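Local coordinates for protein sulfatase (Bacteroides fragilis CAG:558, PDB 6USS) that is probably a calcium-dependent arylsulfatase of a gut bacterium, here crystallised with its catalytic residue replaced, at residues I36-V41 with C93-G98; E70-Q75 with T315-M320; N186-A191 with E233-E238; K376-E381 with I408-Q413. The protein carries 1 engineered substitution. One frame throughout, in Å; residues are numbered along the deposited sequence.

Contact 1: residues I36-V41 with C93-G98; sequences IILFMV and CSLITG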
loop_
_atom_site.group_PDB
_atom_site.type_symbol
_atom_site.label_atom_id
_atom_site.label_comp_id
_atom_site.label_asym_id
_atom_site.label_seq_id
_atom_site.Cartn_x
_atom_site.Cartn_y
_atom_site.Cartn_z
ATOM N N ILE A 36 4.104 -17.893 3.156
ATOM C CA ILE A 36 2.849 -18.475 2.730
ATOM C C ILE A 36 2.564 -18.005 1.311
ATOM O O ILE A 36 2.559 -16.797 1.039
ATOM C CB ILE A 36 1.719 -18.054 3.679
ATOM C CG1 ILE A 36 2.081 -18.448 5.120
ATOM C CG2 ILE A 36 0.385 -18.599 3.192
ATOM C CD1 ILE A 36 1.057 -18.052 6.180
ATOM N N ILE A 37 2.325 -18.953 0.412
ATOM C CA ILE A 37 1.786 -18.660 -0.907
ATOM C C ILE A 37 0.386 -19.252 -0.993
ATOM O O ILE A 37 0.206 -20.471 -0.847
ATOM C CB ILE A 37 2.659 -19.218 -2.033
ATOM C CG1 ILE A 37 4.057 -18.611 -2.007
ATOM C CG2 ILE A 37 1.989 -18.941 -3.376
ATOM C CD1 ILE A 37 4.988 -19.283 -3.022
ATOM N N LEU A 38 -0.598 -18.384 -1.238
ATOM C CA LEU A 38 -1.965 -18.770 -1.584
ATOM C C LEU A 38 -2.101 -18.644 -3.095
ATOM O O LEU A 38 -2.116 -17.527 -3.629
ATOM C CB LEU A 38 -2.979 -17.875 -0.873
ATOM C CG LEU A 38 -4.446 -18.087 -1.229
ATOM C CD1 LEU A 38 -4.833 -19.542 -0.981
ATOM C CD2 LEU A 38 -5.319 -17.150 -0.392
ATOM N N PHE A 39 -2.167 -19.782 -3.786
ATOM C CA PHE A 39 -2.256 -19.828 -5.249
ATOM C C PHE A 39 -3.724 -20.103 -5.559
ATOM O O PHE A 39 -4.233 -21.199 -5.288
ATOM C CB PHE A 39 -1.303 -20.890 -5.800
ATOM C CG PHE A 39 -1.190 -20.951 -7.312
ATOM C CD1 PHE A 39 -2.115 -21.653 -8.069
ATOM C CD2 PHE A 39 -0.111 -20.377 -7.969
ATOM C CE1 PHE A 39 -1.982 -21.750 -9.461
ATOM C CE2 PHE A 39 0.028 -20.468 -9.362
ATOM C CZ PHE A 39 -0.908 -21.148 -10.104
ATOM N N MET A 40 -4.409 -19.089 -6.091
ATOM C CA MET A 40 -5.854 -19.109 -6.312
ATOM C C MET A 40 -6.130 -19.048 -7.807
ATOM O O MET A 40 -5.761 -18.070 -8.475
ATOM C CB MET A 40 -6.545 -17.940 -5.602
ATOM C CG MET A 40 -8.053 -17.913 -5.774
ATOM S SD MET A 40 -8.963 -19.160 -4.819
ATOM C CE MET A 40 -8.462 -18.714 -3.159
ATOM N N VAL A 41 -6.795 -20.078 -8.325
ATOM C CA VAL A 41 -7.219 -20.114 -9.719
ATOM C C VAL A 41 -8.670 -19.673 -9.797
ATOM O O VAL A 41 -9.461 -19.901 -8.876
ATOM C CB VAL A 41 -7.026 -21.520 -10.314
ATOM C CG1 VAL A 41 -7.263 -21.493 -11.798
ATOM C CG2 VAL A 41 -5.632 -22.028 -9.987
ATOM N N CYS A 93 -14.413 -12.335 -1.131
ATOM C CA CYS A 93 -14.669 -11.492 0.037
ATOM C C CYS A 93 -14.707 -12.301 1.337
ATOM O O CYS A 93 -14.280 -11.810 2.387
ATOM C CB CYS A 93 -15.980 -10.738 -0.154
ATOM S SG CYS A 93 -15.890 -9.474 -1.413
ATOM N N SER A 94 -15.206 -13.535 1.285
ATOM C CA SER A 94 -15.153 -14.396 2.455
ATOM C C SER A 94 -13.715 -14.738 2.829
ATOM O O SER A 94 -13.370 -14.784 4.018
ATOM C CB SER A 94 -15.965 -15.665 2.199
ATOM O OG SER A 94 -17.364 -15.378 2.183
ATOM N N LEU A 95 -12.868 -15.004 1.825
ATOM C CA LEU A 95 -11.460 -15.284 2.071
ATOM C C LEU A 95 -10.788 -14.123 2.786
ATOM O O LEU A 95 -10.103 -14.306 3.803
ATOM C CB LEU A 95 -10.743 -15.550 0.749
ATOM C CG LEU A 95 -9.218 -15.406 0.831
ATOM C CD1 LEU A 95 -8.597 -16.618 1.502
ATOM C CD2 LEU A 95 -8.627 -15.174 -0.541
ATOM N N ILE A 96 -10.987 -12.911 2.259
ATOM C CA ILE A 96 -10.284 -11.731 2.745
ATOM C C ILE A 96 -10.860 -11.205 4.065
ATOM O O ILE A 96 -10.156 -10.495 4.802
ATOM C CB ILE A 96 -10.300 -10.671 1.626
ATOM C CG1 ILE A 96 -9.004 -9.854 1.650
ATOM C CG2 ILE A 96 -11.524 -9.779 1.734
ATOM C CD1 ILE A 96 -7.769 -10.644 1.237
ATOM N N THR A 97 -12.102 -11.563 4.404
ATOM C CA THR A 97 -12.739 -11.072 5.612
ATOM C C THR A 97 -13.039 -12.155 6.634
ATOM O O THR A 97 -13.481 -11.823 7.735
ATOM C CB THR A 97 -14.069 -10.359 5.290
ATOM O OG1 THR A 97 -15.030 -11.318 4.816
ATOM C CG2 THR A 97 -13.892 -9.235 4.256
ATOM N N GLY A 98 -12.860 -13.433 6.300
ATOM C CA GLY A 98 -13.166 -14.486 7.257
ATOM C C GLY A 98 -14.627 -14.614 7.608
ATOM O O GLY A 98 -14.966 -15.237 8.618
#
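Leu38 of the strand and Leu95 of the helix point at one another, and their branched ends meet tip to tip. CD2 of Leu38 sits before the fork of Leu95, 3.8 Å from Leu95 CD1 and 3.9 Å from Leu95 CD2, nearly equidistant from both methyls. Their CA atoms stand 10.8 Å apart, so the two side chains must both extend to span the gap; Leu38 does so with CG anti to the backbone N (chi1 175°). Met40, two residues along on the same strand face, touches one prong of that fork more loosely, its CE 4.4 Å from Leu95 CD2. The two segments bury only 91 Å² between them; Tyr256 and Phe383 also pack against both leucines. Strand 35-41 runs between 253-258 and 315-321, parallel to both, in the central sheet of an alkaline-phosphatase-like fold, and helix 88-97 begins at Cys88, the engineered calcium-binding residue at the predicted 3-oxoalanine position. Met40 also lies about 4 Å, side chain to side chain, from the calcium ligand Asp322. Within the helix, Cys93 O is gripped twice: Thr97 OG1 reaches Cys93 O at 2.6 Å, tilted 31° from the carbonyl plane, while Thr97 N comes to Cys93 O from the opposite face at 3.0 Å. Gly98 then leaves the helix with positive phi.

Contact 2: residues E70-Q75 with T315-M320; sequences ERLAKQ and TIVIFM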
loop_
_atom_site.group_PDB
_atom_site.type_symbol
_atom_site.label_atom_id
_atom_site.label_comp_id
_atom_site.label_asym_id
_atom_site.label_seq_id
_atom_site.Cartn_x
_atom_site.Cartn_y
_atom_site.Cartn_z
ATOM N N GLU A 70 0.215 -32.336 -9.421
ATOM C CA GLU A 70 0.480 -33.690 -8.936
ATOM C C GLU A 70 1.732 -33.722 -8.070
ATOM O O GLU A 70 1.746 -34.339 -6.995
ATOM C CB GLU A 70 0.634 -34.647 -10.116
ATOM C CG GLU A 70 -0.606 -34.868 -10.923
ATOM C CD GLU A 70 -0.348 -35.717 -12.162
ATOM O OE1 GLU A 70 0.563 -36.572 -12.124
ATOM O OE2 GLU A 70 -1.064 -35.538 -13.172
ATOM N N ARG A 71 2.798 -33.078 -8.549
ATOM C CA ARG A 71 4.014 -32.867 -7.770
ATOM C C ARG A 71 3.708 -32.266 -6.392
ATOM O O ARG A 71 4.151 -32.787 -5.359
ATOM C CB ARG A 71 4.956 -31.964 -8.581
ATOM C CG ARG A 71 6.394 -31.919 -8.126
ATOM C CD ARG A 71 7.313 -31.351 -9.214
ATOM N NE ARG A 71 8.282 -30.402 -8.666
ATOM C CZ ARG A 71 8.293 -29.106 -8.961
ATOM N NH1 ARG A 71 7.389 -28.631 -9.806
ATOM N NH2 ARG A 71 9.200 -28.286 -8.423
ATOM N N LEU A 72 2.957 -31.154 -6.361
ATOM C CA LEU A 72 2.624 -30.506 -5.090
ATOM C C LEU A 72 1.841 -31.447 -4.173
ATOM O O LEU A 72 2.088 -31.497 -2.960
ATOM C CB LEU A 72 1.843 -29.213 -5.352
ATOM C CG LEU A 72 1.525 -28.289 -4.165
ATOM C CD1 LEU A 72 2.791 -27.700 -3.578
ATOM C CD2 LEU A 72 0.558 -27.172 -4.557
ATOM N N ALA A 73 0.914 -32.229 -4.740
ATOM C CA ALA A 73 0.104 -33.118 -3.915
ATOM C C ALA A 73 0.941 -34.260 -3.350
ATOM O O ALA A 73 0.751 -34.650 -2.190
ATOM C CB ALA A 73 -1.081 -33.653 -4.719
ATOM N N LYS A 74 1.866 -34.812 -4.152
ATOM C CA LYS A 74 2.760 -35.854 -3.641
ATOM C C LYS A 74 3.596 -35.371 -2.464
ATOM O O LYS A 74 4.059 -36.197 -1.679
ATOM C CB LYS A 74 3.690 -36.396 -4.742
ATOM C CG LYS A 74 3.030 -37.438 -5.668
ATOM C CD LYS A 74 3.947 -37.818 -6.859
ATOM C CE LYS A 74 3.193 -37.779 -8.211
ATOM N NZ LYS A 74 3.541 -36.541 -9.019
ATOM N N GLN A 75 3.801 -34.057 -2.322
ATOM C CA GLN A 75 4.515 -33.496 -1.184
ATOM C C GLN A 75 3.594 -32.938 -0.105
ATOM O O GLN A 75 4.090 -32.492 0.939
ATOM C CB GLN A 75 5.469 -32.406 -1.659
ATOM C CG GLN A 75 6.429 -32.885 -2.723
ATOM C CD GLN A 75 6.987 -31.738 -3.572
ATOM O OE1 GLN A 75 6.244 -30.854 -4.028
ATOM N NE2 GLN A 75 8.297 -31.762 -3.804
ATOM N N THR A 315 8.209 -22.572 3.424
ATOM C CA THR A 315 7.119 -21.914 2.714
ATOM C C THR A 315 5.917 -22.835 2.638
ATOM O O THR A 315 6.042 -23.993 2.233
ATOM C CB THR A 315 7.529 -21.502 1.299
ATOM O OG1 THR A 315 8.563 -20.506 1.357
ATOM C CG2 THR A 315 6.328 -20.949 0.554
ATOM N N ILE A 316 4.762 -22.315 3.015
ATOM C CA ILE A 316 3.495 -23.014 2.872
ATOM C C ILE A 316 2.878 -22.639 1.529
ATOM O O ILE A 316 2.770 -21.454 1.188
ATOM C CB ILE A 316 2.546 -22.664 4.027
ATOM C CG1 ILE A 316 3.110 -23.126 5.361
ATOM C CG2 ILE A 316 1.192 -23.288 3.820
ATOM C CD1 ILE A 316 2.241 -22.705 6.544
ATOM N N VAL A 317 2.469 -23.645 0.767
ATOM C CA VAL A 317 1.808 -23.451 -0.512
ATOM C C VAL A 317 0.382 -23.962 -0.373
ATOM O O VAL A 317 0.159 -25.129 -0.023
ATOM C CB VAL A 317 2.552 -24.172 -1.646
ATOM C CG1 VAL A 317 1.818 -23.987 -2.970
ATOM C CG2 VAL A 317 3.993 -23.695 -1.736
ATOM N N ILE A 318 -0.586 -23.085 -0.622
ATOM C CA ILE A 318 -1.993 -23.459 -0.612
ATOM C C ILE A 318 -2.539 -23.256 -2.012
ATOM O O ILE A 318 -2.541 -22.133 -2.530
ATOM C CB ILE A 318 -2.812 -22.658 0.407
ATOM C CG1 ILE A 318 -2.174 -22.690 1.798
ATOM C CG2 ILE A 318 -4.201 -23.244 0.484
ATOM C CD1 ILE A 318 -2.783 -21.693 2.778
ATOM N N PHE A 319 -3.008 -24.340 -2.613
ATOM C CA PHE A 319 -3.660 -24.320 -3.911
ATOM C C PHE A 319 -5.165 -24.322 -3.701
ATOM O O PHE A 319 -5.683 -25.121 -2.906
ATOM C CB PHE A 319 -3.248 -25.531 -4.748
ATOM C CG PHE A 319 -3.727 -25.479 -6.159
ATOM C CD1 PHE A 319 -5.022 -25.868 -6.483
ATOM C CD2 PHE A 319 -2.881 -25.068 -7.170
ATOM C CE1 PHE A 319 -5.461 -25.834 -7.794
ATOM C CE2 PHE A 319 -3.319 -25.024 -8.487
ATOM C CZ PHE A 319 -4.611 -25.409 -8.798
ATOM N N MET A 320 -5.863 -23.445 -4.427
ATOM C CA MET A 320 -7.300 -23.327 -4.251
ATOM C C MET A 320 -7.913 -22.766 -5.529
ATOM O O MET A 320 -7.226 -22.178 -6.366
ATOM C CB MET A 320 -7.617 -22.449 -3.038
ATOM C CG MET A 320 -9.092 -22.302 -2.721
ATOM S SD MET A 320 -9.887 -23.896 -2.516
ATOM C CE MET A 320 -11.404 -23.399 -1.691
#
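Thr315 OG1, hydrogen-bonded to both the carbonyl of Glu311 and Asn35 ND2, ties to these two the start of the strand whose Val317 and Phe319 receive Leu72 of helix 67-74. Leu72 and Val317 have the closest backbones of the contact, with CA atoms 8.4 Å apart, and their side chains cross obliquely. The fork of Leu72 spreads over one methyl: Val317 CG1 is 3.8 Å from Leu72 CD2 and 3.9 Å from Leu72 CD1. Both side chains are swung to this meeting, Leu72 CG being anti to its N (chi1 -173°) and Val317 CG1 likewise (178°). Leu72 CD2 also touches Phe319 at its CB, 4.1 Å away, and not at its ring, which meets the ring of Phe39 on the adjacent strand instead. Helix 67-74 thus covers one face of the central sheet beside helix 283-308, whose Met303 touches Leu72 too. The polar ends on the helix turn to other partners: Arg71 NH2 makes a salt bridge with Asp304, and Gln75 OE1 accepts from Arg363. With 124 Å² buried between methyl, methylene and methine groups, the attachment between these two segments is purely apolar, and directional bonds come from Arg71 and Gln75 to partners elsewhere.

Contact 3: residues N186-A191 with E233-E238; sequences NIAGHA and EALTLE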
loop_
_atom_site.group_PDB
_atom_site.type_symbol
_atom_site.label_atom_id
_atom_site.label_comp_id
_atom_site.label_asym_id
_atom_site.label_seq_id
_atom_site.Cartn_x
_atom_site.Cartn_y
_atom_site.Cartn_z
ATOM N N ASN A 186 1.291 -4.614 -5.327
ATOM C CA ASN A 186 0.142 -4.936 -6.177
ATOM C C ASN A 186 0.609 -5.143 -7.612
ATOM O O ASN A 186 1.169 -4.224 -8.219
ATOM C CB ASN A 186 -0.927 -3.832 -6.131
ATOM C CG ASN A 186 -2.097 -4.104 -7.084
ATOM O OD1 ASN A 186 -2.265 -5.224 -7.571
ATOM N ND2 ASN A 186 -2.918 -3.084 -7.334
ATOM N N ILE A 187 0.357 -6.331 -8.157
ATOM C CA ILE A 187 0.537 -6.608 -9.576
ATOM C C ILE A 187 -0.842 -6.912 -10.161
ATOM O O ILE A 187 -1.455 -7.943 -9.834
ATOM C CB ILE A 187 1.506 -7.771 -9.828
ATOM C CG1 ILE A 187 2.908 -7.446 -9.294
ATOM C CG2 ILE A 187 1.554 -8.117 -11.311
ATOM C CD1 ILE A 187 3.780 -8.702 -9.059
ATOM N N ALA A 188 -1.333 -6.008 -11.013
ATOM C CA ALA A 188 -2.501 -6.205 -11.880
ATOM C C ALA A 188 -3.833 -6.273 -11.127
ATOM O O ALA A 188 -4.857 -6.660 -11.719
ATOM C CB ALA A 188 -2.340 -7.462 -12.745
ATOM N N GLY A 189 -3.864 -5.910 -9.848
ATOM C CA GLY A 189 -5.068 -6.057 -9.052
ATOM C C GLY A 189 -5.916 -4.804 -9.099
ATOM O O GLY A 189 -5.435 -3.706 -8.806
ATOM N N HIS A 190 -7.181 -4.969 -9.468
ATOM C CA HIS A 190 -8.106 -3.843 -9.448
ATOM C C HIS A 190 -9.501 -4.384 -9.150
ATOM O O HIS A 190 -9.649 -5.459 -8.560
ATOM C CB HIS A 190 -8.008 -3.052 -10.765
ATOM C CG HIS A 190 -8.394 -3.837 -11.983
ATOM N ND1 HIS A 190 -9.383 -3.421 -12.853
ATOM C CD2 HIS A 190 -7.920 -5.003 -12.482
ATOM C CE1 HIS A 190 -9.502 -4.298 -13.834
ATOM N NE2 HIS A 190 -8.627 -5.268 -13.632
ATOM N N ALA A 191 -10.528 -3.629 -9.546
ATOM C CA ALA A 191 -11.908 -4.029 -9.287
ATOM C C ALA A 191 -12.409 -5.081 -10.258
ATOM O O ALA A 191 -13.420 -5.732 -9.974
ATOM C CB ALA A 191 -12.842 -2.818 -9.358
ATOM N N GLU A 233 1.568 -16.091 -17.988
ATOM C CA GLU A 233 3.027 -16.037 -17.994
ATOM C C GLU A 233 3.513 -14.698 -17.452
ATOM O O GLU A 233 4.408 -14.650 -16.592
ATOM C CB GLU A 233 3.560 -16.276 -19.413
ATOM C CG GLU A 233 5.091 -16.363 -19.554
ATOM C CD GLU A 233 5.728 -17.448 -18.676
ATOM O OE1 GLU A 233 5.095 -18.504 -18.435
ATOM O OE2 GLU A 233 6.873 -17.247 -18.213
ATOM N N ALA A 234 2.912 -13.599 -17.928
ATOM C CA ALA A 234 3.265 -12.276 -17.427
ATOM C C ALA A 234 3.095 -12.197 -15.917
ATOM O O ALA A 234 3.953 -11.651 -15.210
ATOM C CB ALA A 234 2.411 -11.205 -18.106
ATOM N N LEU A 235 1.990 -12.735 -15.405
ATOM C CA LEU A 235 1.750 -12.691 -13.970
ATOM C C LEU A 235 2.825 -13.454 -13.214
ATOM O O LEU A 235 3.300 -12.996 -12.166
ATOM C CB LEU A 235 0.358 -13.251 -13.650
ATOM C CG LEU A 235 -0.823 -12.413 -14.145
ATOM C CD1 LEU A 235 -2.165 -13.028 -13.735
ATOM C CD2 LEU A 235 -0.686 -10.981 -13.619
ATOM N N THR A 236 3.229 -14.618 -13.737
ATOM C CA THR A 236 4.267 -15.406 -13.080
ATOM C C THR A 236 5.610 -14.676 -13.068
ATOM O O THR A 236 6.311 -14.680 -12.051
ATOM C CB THR A 236 4.396 -16.769 -13.760
ATOM O OG1 THR A 236 3.092 -17.348 -13.902
ATOM C CG2 THR A 236 5.265 -17.684 -12.930
ATOM N N LEU A 237 5.988 -14.035 -14.177
ATOM C CA LEU A 237 7.282 -13.362 -14.207
ATOM C C LEU A 237 7.314 -12.163 -13.263
ATOM O O LEU A 237 8.342 -11.910 -12.621
ATOM C CB LEU A 237 7.634 -12.934 -15.628
ATOM C CG LEU A 237 7.815 -14.116 -16.574
ATOM C CD1 LEU A 237 7.611 -13.641 -18.017
ATOM C CD2 LEU A 237 9.182 -14.780 -16.379
ATOM N N GLU A 238 6.204 -11.418 -13.150
ATOM C CA GLU A 238 6.188 -10.311 -12.195
ATOM C C GLU A 238 6.111 -10.812 -10.760
ATOM O O GLU A 238 6.682 -10.195 -9.856
ATOM C CB GLU A 238 5.035 -9.358 -12.493
ATOM C CG GLU A 238 5.151 -8.708 -13.857
ATOM C CD GLU A 238 6.344 -7.743 -13.971
ATOM O OE1 GLU A 238 6.414 -6.761 -13.188
ATOM O OE2 GLU A 238 7.212 -7.977 -14.845
#
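Apolar contacts carry the meeting of Ile187 and Ala188 with Glu238 and Leu235. Ile187 crosses the base of Glu238 at a slant, its CD1 3.7 Å from Glu238 CB and its CG2 3.9 Å from the same Glu238 CB. With CG1 anti to the carbonyl carbon (chi1 -62°), the longer branch of Ile187 also reaches the helix backbone, CD1 lying 3.4 Å from Glu238 O. A second patch forms at the end of Leu235, whose CD2 is 4.0 Å from Ala188 CB. Polar bonding stays inside each segment or leads elsewhere. The Asn186 amide spans the turn after the strand in an Asx motif: Gly189 N gives to Asn186 OD1 at 2.9 Å, and Asn186 ND2 returns a straighter bond (167°) to Gly189 O at 3.0 Å. Both bonds lie in the acceptor's carbonyl plane on a lone pair, and together they fix the rotation of the amide about chi2 at the turn where Ala188 takes positive phi. Glu238 OE2 is engaged by Tyr224 OH and by a salt bridge to Lys241. Strand 185-187 pairs in parallel with 159-164, itself parallel to 253-258; helix 231-247 thus lies on the beta-alpha-beta crossover from 185-187 to 253-258, and helix 283-308 touches it through Asp301, which meets Glu233 and Thr236.

Contact 4: residues K376-E381 with I408-Q413; sequences KYLIIE and IPLLKQ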
loop_
_atom_site.group_PDB
_atom_site.type_symbol
_atom_site.label_atom_id
_atom_site.label_comp_id
_atom_site.label_asym_id
_atom_site.label_seq_id
_atom_site.Cartn_x
_atom_site.Cartn_y
_atom_site.Cartn_z
ATOM N N LYS A 376 -12.492 -34.505 5.289
ATOM C CA LYS A 376 -13.319 -33.622 6.106
ATOM C C LYS A 376 -13.597 -32.315 5.373
ATOM O O LYS A 376 -12.724 -31.766 4.698
ATOM C CB LYS A 376 -12.643 -33.340 7.450
ATOM C CG LYS A 376 -12.200 -34.608 8.199
ATOM C CD LYS A 376 -13.357 -35.584 8.288
ATOM C CE LYS A 376 -13.080 -36.738 9.233
ATOM N NZ LYS A 376 -14.410 -37.304 9.635
ATOM N N TYR A 377 -14.814 -31.808 5.502
ATOM C CA TYR A 377 -15.157 -30.646 4.702
ATOM C C TYR A 377 -14.754 -29.350 5.394
ATOM O O TYR A 377 -14.688 -29.264 6.623
ATOM C CB TYR A 377 -16.645 -30.624 4.331
ATOM C CG TYR A 377 -17.698 -30.711 5.432
ATOM C CD1 TYR A 377 -17.777 -29.761 6.448
ATOM C CD2 TYR A 377 -18.680 -31.705 5.395
ATOM C CE1 TYR A 377 -18.781 -29.826 7.427
ATOM C CE2 TYR A 377 -19.676 -31.785 6.370
ATOM C CZ TYR A 377 -19.722 -30.841 7.381
ATOM O OH TYR A 377 -20.716 -30.907 8.344
ATOM N N LEU A 378 -14.447 -28.346 4.572
ATOM C CA LEU A 378 -14.138 -27.004 5.034
ATOM C C LEU A 378 -14.660 -26.014 4.001
ATOM O O LEU A 378 -14.966 -26.382 2.863
ATOM C CB LEU A 378 -12.635 -26.832 5.264
ATOM C CG LEU A 378 -11.744 -27.108 4.049
ATOM C CD1 LEU A 378 -11.619 -25.895 3.104
ATOM C CD2 LEU A 378 -10.372 -27.556 4.520
ATOM N N ILE A 379 -14.732 -24.742 4.398
ATOM C CA ILE A 379 -15.279 -23.705 3.537
ATOM C C ILE A 379 -14.343 -22.493 3.515
ATOM O O ILE A 379 -13.605 -22.238 4.463
ATOM C CB ILE A 379 -16.697 -23.311 3.991
ATOM C CG1 ILE A 379 -17.328 -22.316 3.019
ATOM C CG2 ILE A 379 -16.674 -22.811 5.447
ATOM C CD1 ILE A 379 -18.772 -22.632 2.711
ATOM N N ILE A 380 -14.417 -21.727 2.415
ATOM C CA ILE A 380 -13.430 -20.699 2.073
ATOM C C ILE A 380 -13.181 -19.707 3.218
ATOM O O ILE A 380 -12.033 -19.334 3.478
ATOM C CB ILE A 380 -13.852 -19.986 0.767
ATOM C CG1 ILE A 380 -12.863 -18.884 0.377
ATOM C CG2 ILE A 380 -15.262 -19.414 0.874
ATOM C CD1 ILE A 380 -11.517 -19.387 -0.014
ATOM N N GLU A 381 -14.224 -19.268 3.935
ATOM C CA GLU A 381 -13.972 -18.337 5.043
ATOM C C GLU A 381 -13.032 -18.913 6.095
ATOM O O GLU A 381 -12.460 -18.142 6.874
ATOM C CB GLU A 381 -15.268 -17.894 5.739
ATOM C CG GLU A 381 -16.091 -19.017 6.326
ATOM C CD GLU A 381 -17.344 -19.290 5.492
ATOM O OE1 GLU A 381 -18.406 -19.587 6.096
ATOM O OE2 GLU A 381 -17.263 -19.202 4.234
ATOM N N ILE A 408 -6.365 -25.973 10.534
ATOM C CA ILE A 408 -5.041 -26.418 10.961
ATOM C C ILE A 408 -5.160 -27.770 11.670
ATOM O O ILE A 408 -4.270 -28.623 11.506
ATOM C CB ILE A 408 -4.351 -25.363 11.851
ATOM C CG1 ILE A 408 -3.659 -24.282 11.022
ATOM C CG2 ILE A 408 -3.241 -25.982 12.673
ATOM C CD1 ILE A 408 -4.434 -23.783 9.848
ATOM N N PRO A 409 -6.210 -28.035 12.461
ATOM C CA PRO A 409 -6.341 -29.390 13.031
ATOM C C PRO A 409 -6.502 -30.479 11.983
ATOM O O PRO A 409 -6.156 -31.632 12.266
ATOM C CB PRO A 409 -7.575 -29.286 13.943
ATOM C CG PRO A 409 -7.578 -27.891 14.374
ATOM C CD PRO A 409 -7.092 -27.084 13.172
ATOM N N LEU A 410 -7.007 -30.168 10.785
ATOM C CA LEU A 410 -6.990 -31.173 9.728
ATOM C C LEU A 410 -5.593 -31.331 9.156
ATOM O O LEU A 410 -5.175 -32.448 8.835
ATOM C CB LEU A 410 -7.982 -30.810 8.626
ATOM C CG LEU A 410 -9.429 -30.671 9.097
ATOM C CD1 LEU A 410 -10.294 -29.995 8.036
ATOM C CD2 LEU A 410 -9.981 -32.031 9.479
ATOM N N LEU A 411 -4.848 -30.232 9.049
ATOM C CA LEU A 411 -3.498 -30.312 8.495
ATOM C C LEU A 411 -2.572 -31.123 9.397
ATOM O O LEU A 411 -1.668 -31.813 8.915
ATOM C CB LEU A 411 -2.940 -28.911 8.280
ATOM C CG LEU A 411 -3.697 -28.116 7.223
ATOM C CD1 LEU A 411 -3.256 -26.665 7.286
ATOM C CD2 LEU A 411 -3.481 -28.698 5.829
ATOM N N LYS A 412 -2.786 -31.058 10.709
ATOM C CA LYS A 412 -1.929 -31.730 11.673
ATOM C C LYS A 412 -2.544 -33.011 12.244
ATOM O O LYS A 412 -1.898 -33.670 13.064
ATOM C CB LYS A 412 -1.580 -30.751 12.797
ATOM C CG LYS A 412 -0.883 -29.476 12.309
ATOM C CD LYS A 412 -0.685 -28.504 13.466
ATOM C CE LYS A 412 0.782 -28.152 13.667
ATOM N NZ LYS A 412 0.997 -27.366 14.913
ATOM N N GLN A 413 -3.756 -33.392 11.810
ATOM C CA GLN A 413 -4.476 -34.563 12.334
ATOM C C GLN A 413 -4.550 -34.538 13.859
ATOM O O GLN A 413 -4.257 -35.520 14.536
ATOM C CB GLN A 413 -3.851 -35.873 11.852
ATOM C CG GLN A 413 -3.719 -36.004 10.334
ATOM C CD GLN A 413 -3.663 -37.458 9.863
ATOM O OE1 GLN A 413 -4.672 -38.176 9.882
ATOM N NE2 GLN A 413 -2.479 -37.896 9.441
#
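Lys376 and Leu410 bring the two backbones to 7.7 Å between CA atoms, where the approach to strand 378-379 passes the short helix 408-412. Their side chains cross at about a right angle, and it is the aliphatic base of the lysine that does the touching: Leu410 CD2 is 3.6 Å from Lys376 CB and equally 3.6 Å from Lys376 CG. The lysine chain bends at chi2 (-51°), so that its far end leads away from the helix, toward Asp416, with which NZ makes only a long, weak ion pair. Leu410 CD1 is shared by two residues, lying 4.1 Å from Lys376 CB and 4.3 Å from Leu378 CD2. In the fold, strand 378-379 is a short parallel partner of 77-83 in the central mixed sheet, tied through backbone bonding of Leu378 with Tyr83. Leu378 keeps its CG between backbone N and carbonyl carbon (chi1 58°) and packs further on Phe79 and Phe383. Tyr377 points away from the helix; it and Ile379 pack on Leu423 of strand 422-427, an outer strand of the four-stranded antiparallel sheet, and Tyr377 OH bonds to Arg421 O. Gln413 departs from helical backbone angles, with positive phi.

From the N terminus, strand segment 36-41 opens contact 1 and 70-75 opens contact 2 before 93-98 closes the first, so the two cross. Contact 3 opens and closes, 186-191 to 233-238, before 315-320 completes contact 2, and so falls wholly within that long loop. Contact 4 follows separately, a shorter closure across helix 383-390. All four reach the same mixed sheet. Contacts 1 and 2 join directly, since 36-41 and 315-320 are neighbouring strands with Ile37 N 2.7 Å from Ile316 O. Contacts 1 and 4 also touch, Leu95 CB lying 4.0 Å from Ile380 CG1, whereas contact 3 stands apart at another end of the sheet.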